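Long-range contact in multifunctional non-homologous end joining DNA repair protein LigD (Mycobacterium tuberculosis, PDB 2IRU), which probably works with Ku to repair DNA double-strand breaks by non-homologous end joining, filling gaps and resealing ends: residues Gly132-Gly144 with Lys178-Ser192. Sequence-based numbering, arbitrary orientation.
Sequences GPATRLVFDLDPG and KGLHLYTPLDEPVSS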
loop_
_atom_site.group_PDB
_atom_site.type_symbol
_atom_site.label_atom_id
_atom_site.label_comp_id
_atom_site.label_asym_id
_atom_site.label_seq_id
_atom_site.Cartn_x
_atom_site.Cartn_y
_atom_site.Cartn_z
ATOM N N GLY A 132 2.732 9.592 14.710
ATOM C CA GLY A 132 3.178 8.747 15.799
ATOM C C GLY A 132 4.181 7.722 15.259
ATOM O O GLY A 132 4.682 7.856 14.139
ATOM N N PRO A 133 4.469 6.682 16.050
ATOM C CA PRO A 133 5.439 5.654 15.685
ATOM C C PRO A 133 5.016 4.795 14.485
ATOM O O PRO A 133 3.831 4.755 14.086
ATOM C CB PRO A 133 5.508 4.791 16.955
ATOM C CG PRO A 133 4.991 5.657 18.031
ATOM C CD PRO A 133 3.893 6.417 17.374
ATOM N N ALA A 134 6.001 4.125 13.894
ATOM C CA ALA A 134 5.706 3.103 12.919
ATOM C C ALA A 134 4.972 1.961 13.618
ATOM O O ALA A 134 5.346 1.563 14.734
ATOM C CB ALA A 134 7.002 2.607 12.257
ATOM N N THR A 135 3.923 1.439 12.976
ATOM C CA THR A 135 3.174 0.317 13.540
ATOM C C THR A 135 3.573 -1.016 12.901
ATOM O O THR A 135 3.296 -2.087 13.450
ATOM C CB THR A 135 1.652 0.479 13.364
ATOM O OG1 THR A 135 1.313 0.367 11.990
ATOM C CG2 THR A 135 1.139 1.831 13.969
ATOM N N ARG A 136 4.208 -0.934 11.738
ATOM C CA ARG A 136 4.596 -2.126 10.944
ATOM C C ARG A 136 5.779 -1.751 10.088
ATOM O O ARG A 136 6.020 -0.552 9.862
ATOM C CB ARG A 136 3.406 -2.541 10.050
ATOM C CG ARG A 136 3.018 -1.521 8.984
ATOM C CD ARG A 136 1.612 -1.777 8.437
ATOM N NE ARG A 136 1.351 -0.885 7.308
ATOM C CZ ARG A 136 0.149 -0.506 6.865
ATOM N NH1 ARG A 136 -0.970 -0.919 7.465
ATOM N NH2 ARG A 136 0.078 0.316 5.815
ATOM N N LEU A 137 6.542 -2.758 9.634
ATOM C CA LEU A 137 7.557 -2.549 8.598
ATOM C C LEU A 137 7.018 -2.920 7.212
ATOM O O LEU A 137 6.165 -3.802 7.065
ATOM C CB LEU A 137 8.816 -3.411 8.858
ATOM C CG LEU A 137 9.543 -3.370 10.202
ATOM C CD1 LEU A 137 10.738 -4.352 10.186
ATOM C CD2 LEU A 137 10.002 -1.967 10.512
ATOM N N VAL A 138 7.536 -2.260 6.187
ATOM C CA VAL A 138 7.274 -2.710 4.831
ATOM C C VAL A 138 8.593 -2.895 4.106
ATOM O O VAL A 138 9.545 -2.100 4.281
ATOM C CB VAL A 138 6.361 -1.747 4.032
ATOM C CG1 VAL A 138 7.086 -0.455 3.738
ATOM C CG2 VAL A 138 5.880 -2.398 2.731
ATOM N N PHE A 139 8.667 -3.976 3.345
ATOM C CA PHE A 139 9.768 -4.196 2.410
ATOM C C PHE A 139 9.206 -4.267 0.992
ATOM O O PHE A 139 8.192 -4.939 0.762
ATOM C CB PHE A 139 10.510 -5.490 2.722
ATOM C CG PHE A 139 11.145 -5.488 4.068
ATOM C CD1 PHE A 139 12.488 -5.141 4.220
ATOM C CD2 PHE A 139 10.401 -5.857 5.200
ATOM C CE1 PHE A 139 13.058 -5.136 5.512
ATOM C CE2 PHE A 139 10.954 -5.867 6.460
ATOM C CZ PHE A 139 12.291 -5.506 6.623
ATOM N N ASP A 140 9.840 -3.560 0.064
ATOM C CA ASP A 140 9.444 -3.617 -1.340
ATOM C C ASP A 140 10.517 -4.470 -2.011
ATOM O O ASP A 140 11.677 -4.057 -2.075
ATOM C CB ASP A 140 9.476 -2.208 -1.944
ATOM C CG ASP A 140 9.128 -2.167 -3.428
ATOM O OD1 ASP A 140 8.862 -3.214 -4.098
ATOM O OD2 ASP A 140 9.139 -1.019 -3.937
ATOM N N LEU A 141 10.121 -5.656 -2.477
ATOM C CA LEU A 141 11.024 -6.557 -3.156
ATOM C C LEU A 141 10.867 -6.355 -4.645
ATOM O O LEU A 141 9.827 -6.710 -5.223
ATOM C CB LEU A 141 10.716 -8.013 -2.765
ATOM C CG LEU A 141 11.413 -8.477 -1.479
ATOM C CD1 LEU A 141 11.112 -7.637 -0.235
ATOM C CD2 LEU A 141 11.048 -9.949 -1.240
ATOM N N ASP A 142 11.871 -5.736 -5.256
ATOM C CA ASP A 142 11.773 -5.392 -6.659
ATOM C C ASP A 142 12.706 -6.273 -7.483
ATOM O O ASP A 142 13.939 -6.148 -7.338
ATOM C CB ASP A 142 12.093 -3.915 -6.896
ATOM C CG ASP A 142 11.742 -3.475 -8.326
ATOM O OD1 ASP A 142 10.531 -3.363 -8.658
ATOM O OD2 ASP A 142 12.683 -3.280 -9.128
ATOM N N PRO A 143 12.136 -7.189 -8.305
ATOM C CA PRO A 143 12.946 -8.139 -9.072
ATOM C C PRO A 143 13.698 -7.477 -10.233
ATOM O O PRO A 143 13.076 -6.853 -11.106
ATOM C CB PRO A 143 11.911 -9.155 -9.596
ATOM C CG PRO A 143 10.635 -8.341 -9.717
ATOM C CD PRO A 143 10.686 -7.392 -8.537
ATOM N N GLY A 144 15.025 -7.623 -10.243
ATOM C CA GLY A 144 15.862 -7.106 -11.331
ATOM C C GLY A 144 15.739 -7.877 -12.638
ATOM O O GLY A 144 14.993 -8.859 -12.740
ATOM N N LYS A 178 4.873 -4.817 -10.317
ATOM C CA LYS A 178 5.991 -5.738 -10.501
ATOM C C LYS A 178 6.506 -6.154 -9.107
ATOM O O LYS A 178 6.950 -7.294 -8.881
ATOM C CB LYS A 178 7.102 -5.013 -11.269
ATOM C CG LYS A 178 8.389 -5.823 -11.489
ATOM C CD LYS A 178 9.258 -5.222 -12.609
ATOM C CE LYS A 178 10.003 -3.963 -12.150
ATOM N NZ LYS A 178 10.643 -3.287 -13.313
ATOM N N GLY A 179 6.423 -5.219 -8.170
ATOM C CA GLY A 179 6.909 -5.456 -6.810
ATOM C C GLY A 179 6.171 -6.577 -6.099
ATOM O O GLY A 179 5.099 -7.037 -6.524
ATOM N N LEU A 180 6.827 -7.099 -5.082
ATOM C CA LEU A 180 6.184 -7.867 -4.044
ATOM C C LEU A 180 6.458 -7.067 -2.763
ATOM O O LEU A 180 7.625 -6.781 -2.488
ATOM C CB LEU A 180 6.853 -9.248 -3.962
ATOM C CG LEU A 180 6.440 -10.173 -2.827
ATOM C CD1 LEU A 180 4.947 -10.461 -2.907
ATOM C CD2 LEU A 180 7.244 -11.473 -2.869
ATOM N N HIS A 181 5.420 -6.662 -2.020
ATOM C CA HIS A 181 5.617 -6.000 -0.734
ATOM C C HIS A 181 5.433 -7.003 0.393
ATOM O O HIS A 181 4.599 -7.906 0.275
ATOM C CB HIS A 181 4.637 -4.839 -0.507
ATOM C CG HIS A 181 4.889 -3.665 -1.393
ATOM N ND1 HIS A 181 5.852 -2.717 -1.104
ATOM C CD2 HIS A 181 4.271 -3.245 -2.518
ATOM C CE1 HIS A 181 5.840 -1.787 -2.048
ATOM N NE2 HIS A 181 4.906 -2.103 -2.932
ATOM N N LEU A 182 6.219 -6.849 1.463
ATOM C CA LEU A 182 6.106 -7.696 2.649
ATOM C C LEU A 182 5.851 -6.746 3.819
ATOM O O LEU A 182 6.578 -5.766 3.957
ATOM C CB LEU A 182 7.403 -8.482 2.962
ATOM C CG LEU A 182 7.910 -9.431 1.866
ATOM C CD1 LEU A 182 9.135 -10.218 2.370
ATOM C CD2 LEU A 182 6.811 -10.413 1.473
ATOM N N TYR A 183 4.810 -7.010 4.604
ATOM C CA TYR A 183 4.497 -6.219 5.788
ATOM C C TYR A 183 4.689 -7.065 7.055
ATOM O O TYR A 183 4.381 -8.252 7.071
ATOM C CB TYR A 183 3.043 -5.770 5.760
ATOM C CG TYR A 183 2.726 -4.746 4.696
ATOM C CD1 TYR A 183 2.867 -3.373 4.967
ATOM C CD2 TYR A 183 2.291 -5.130 3.412
ATOM C CE1 TYR A 183 2.576 -2.406 4.003
ATOM C CE2 TYR A 183 1.991 -4.147 2.412
ATOM C CZ TYR A 183 2.128 -2.784 2.733
ATOM O OH TYR A 183 1.862 -1.809 1.790
ATOM N N THR A 184 5.178 -6.421 8.105
ATOM C CA THR A 184 5.384 -7.082 9.383
ATOM C C THR A 184 4.901 -6.156 10.517
ATOM O O THR A 184 5.431 -5.052 10.690
ATOM C CB THR A 184 6.849 -7.434 9.594
ATOM O OG1 THR A 184 7.297 -8.258 8.492
ATOM C CG2 THR A 184 6.970 -8.155 10.930
ATOM N N PRO A 185 3.898 -6.591 11.287
ATOM C CA PRO A 185 3.500 -5.694 12.387
ATOM C C PRO A 185 4.544 -5.724 13.516
ATOM O O PRO A 185 5.130 -6.785 13.818
ATOM C CB PRO A 185 2.157 -6.263 12.845
ATOM C CG PRO A 185 2.228 -7.725 12.487
ATOM C CD PRO A 185 3.120 -7.840 11.266
ATOM N N LEU A 186 4.765 -4.557 14.117
ATOM C CA LEU A 186 5.730 -4.407 15.209
ATOM C C LEU A 186 5.120 -4.760 16.558
ATOM O O LEU A 186 4.011 -4.324 16.885
ATOM C CB LEU A 186 6.308 -2.980 15.214
ATOM C CG LEU A 186 7.173 -2.571 13.994
ATOM C CD1 LEU A 186 7.540 -1.079 14.041
ATOM C CD2 LEU A 186 8.433 -3.428 13.772
ATOM N N ASP A 187 5.848 -5.569 17.332
ATOM C CA ASP A 187 5.476 -5.849 18.718
ATOM C C ASP A 187 5.542 -4.582 19.548
ATOM O O ASP A 187 4.587 -4.236 20.249
ATOM C CB ASP A 187 6.390 -6.924 19.321
ATOM C CG ASP A 187 5.929 -8.333 18.990
ATOM O OD1 ASP A 187 4.966 -8.487 18.194
ATOM O OD2 ASP A 187 6.523 -9.279 19.548
ATOM N N GLU A 188 6.680 -3.901 19.491
ATOM C CA GLU A 188 6.838 -2.665 20.253
ATOM C C GLU A 188 6.980 -1.464 19.319
ATOM O O GLU A 188 7.639 -1.558 18.269
ATOM C CB GLU A 188 7.972 -2.752 21.290
ATOM C CG GLU A 188 9.295 -3.324 20.797
ATOM C CD GLU A 188 10.342 -3.414 21.897
ATOM O OE1 GLU A 188 11.538 -3.182 21.605
ATOM O OE2 GLU A 188 9.975 -3.720 23.057
ATOM N N PRO A 189 6.352 -0.335 19.698
ATOM C CA PRO A 189 6.399 0.860 18.867
ATOM C C PRO A 189 7.817 1.390 18.689
ATOM O O PRO A 189 8.635 1.350 19.631
ATOM C CB PRO A 189 5.520 1.867 19.627
ATOM C CG PRO A 189 5.417 1.359 21.029
ATOM C CD PRO A 189 5.557 -0.137 20.929
ATOM N N VAL A 190 8.104 1.872 17.484
ATOM C CA VAL A 190 9.401 2.472 17.215
ATOM C C VAL A 190 9.197 3.646 16.249
ATOM O O VAL A 190 8.276 3.608 15.421
ATOM C CB VAL A 190 10.420 1.385 16.697
ATOM C CG1 VAL A 190 10.267 1.122 15.218
ATOM C CG2 VAL A 190 11.855 1.737 17.048
ATOM N N SER A 191 10.036 4.686 16.358
ATOM C CA SER A 191 9.968 5.804 15.397
ATOM C C SER A 191 10.180 5.289 13.979
ATOM O O SER A 191 10.785 4.209 13.774
ATOM C CB SER A 191 11.023 6.865 15.709
ATOM O OG SER A 191 12.314 6.365 15.405
ATOM N N SER A 192 9.719 6.059 12.994
ATOM C CA SER A 192 9.958 5.684 11.597
ATOM C C SER A 192 11.468 5.616 11.317
ATOM O O SER A 192 11.925 4.676 10.655
ATOM C CB SER A 192 9.249 6.643 10.636
ATOM O OG SER A 192 7.846 6.468 10.728
HETATM O O HOH W 1 6.521 8.516 12.267
HETATM O O HOH W 2 2.365 -2.326 16.102
HETATM O O HOH W 3 1.393 0.828 2.939
HETATM O O HOH W 4 6.356 -1.046 -5.219
#
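Val138 lays CG2 over one face of the Tyr183 ring, 3.8 Å from its centroid, a CH-pi contact; with CG1 between the backbone N and the carbonyl carbon (chi1 69°), CG2 is left anti to N and over the ring. Arg136 runs beside the same ring with NE 3.7 Å from Tyr183 CD1, its guanidinium turned 79° from the ring plane; Gln117 and Asp291 hold that guanidinium from outside. Further along, Asp140 OD1 lies over one face of the His181 ring, with the planes 35° apart and Asp140 CG 3.6 Å from His181 CE1. A water donates to Asp140 OD2 and accepts a weak bond from His181 NE2; Gln233 NE2 also bonds to OD2. His181 ND1 is buried without a partner.

Six backbone hydrogen bonds join antiparallel strands 137-143 and 180-186; Leu186 N to Thr135 O adds one at the corner. The reverse face carries Leu137, Phe139, Leu141, Leu180 and Leu182, packed against helices 149-164 and 192-209. Beyond the corners, Ala134 N bonds to Val190 O at 2.8 Å.

Asp140 and Asp142 are probable manganese ligands, with Asp230 probably joining them at the second manganese, and residues 178-181 probably bind substrate: these neighbouring strands of the mixed sheet carry part of the primase-polymerase domain's active site.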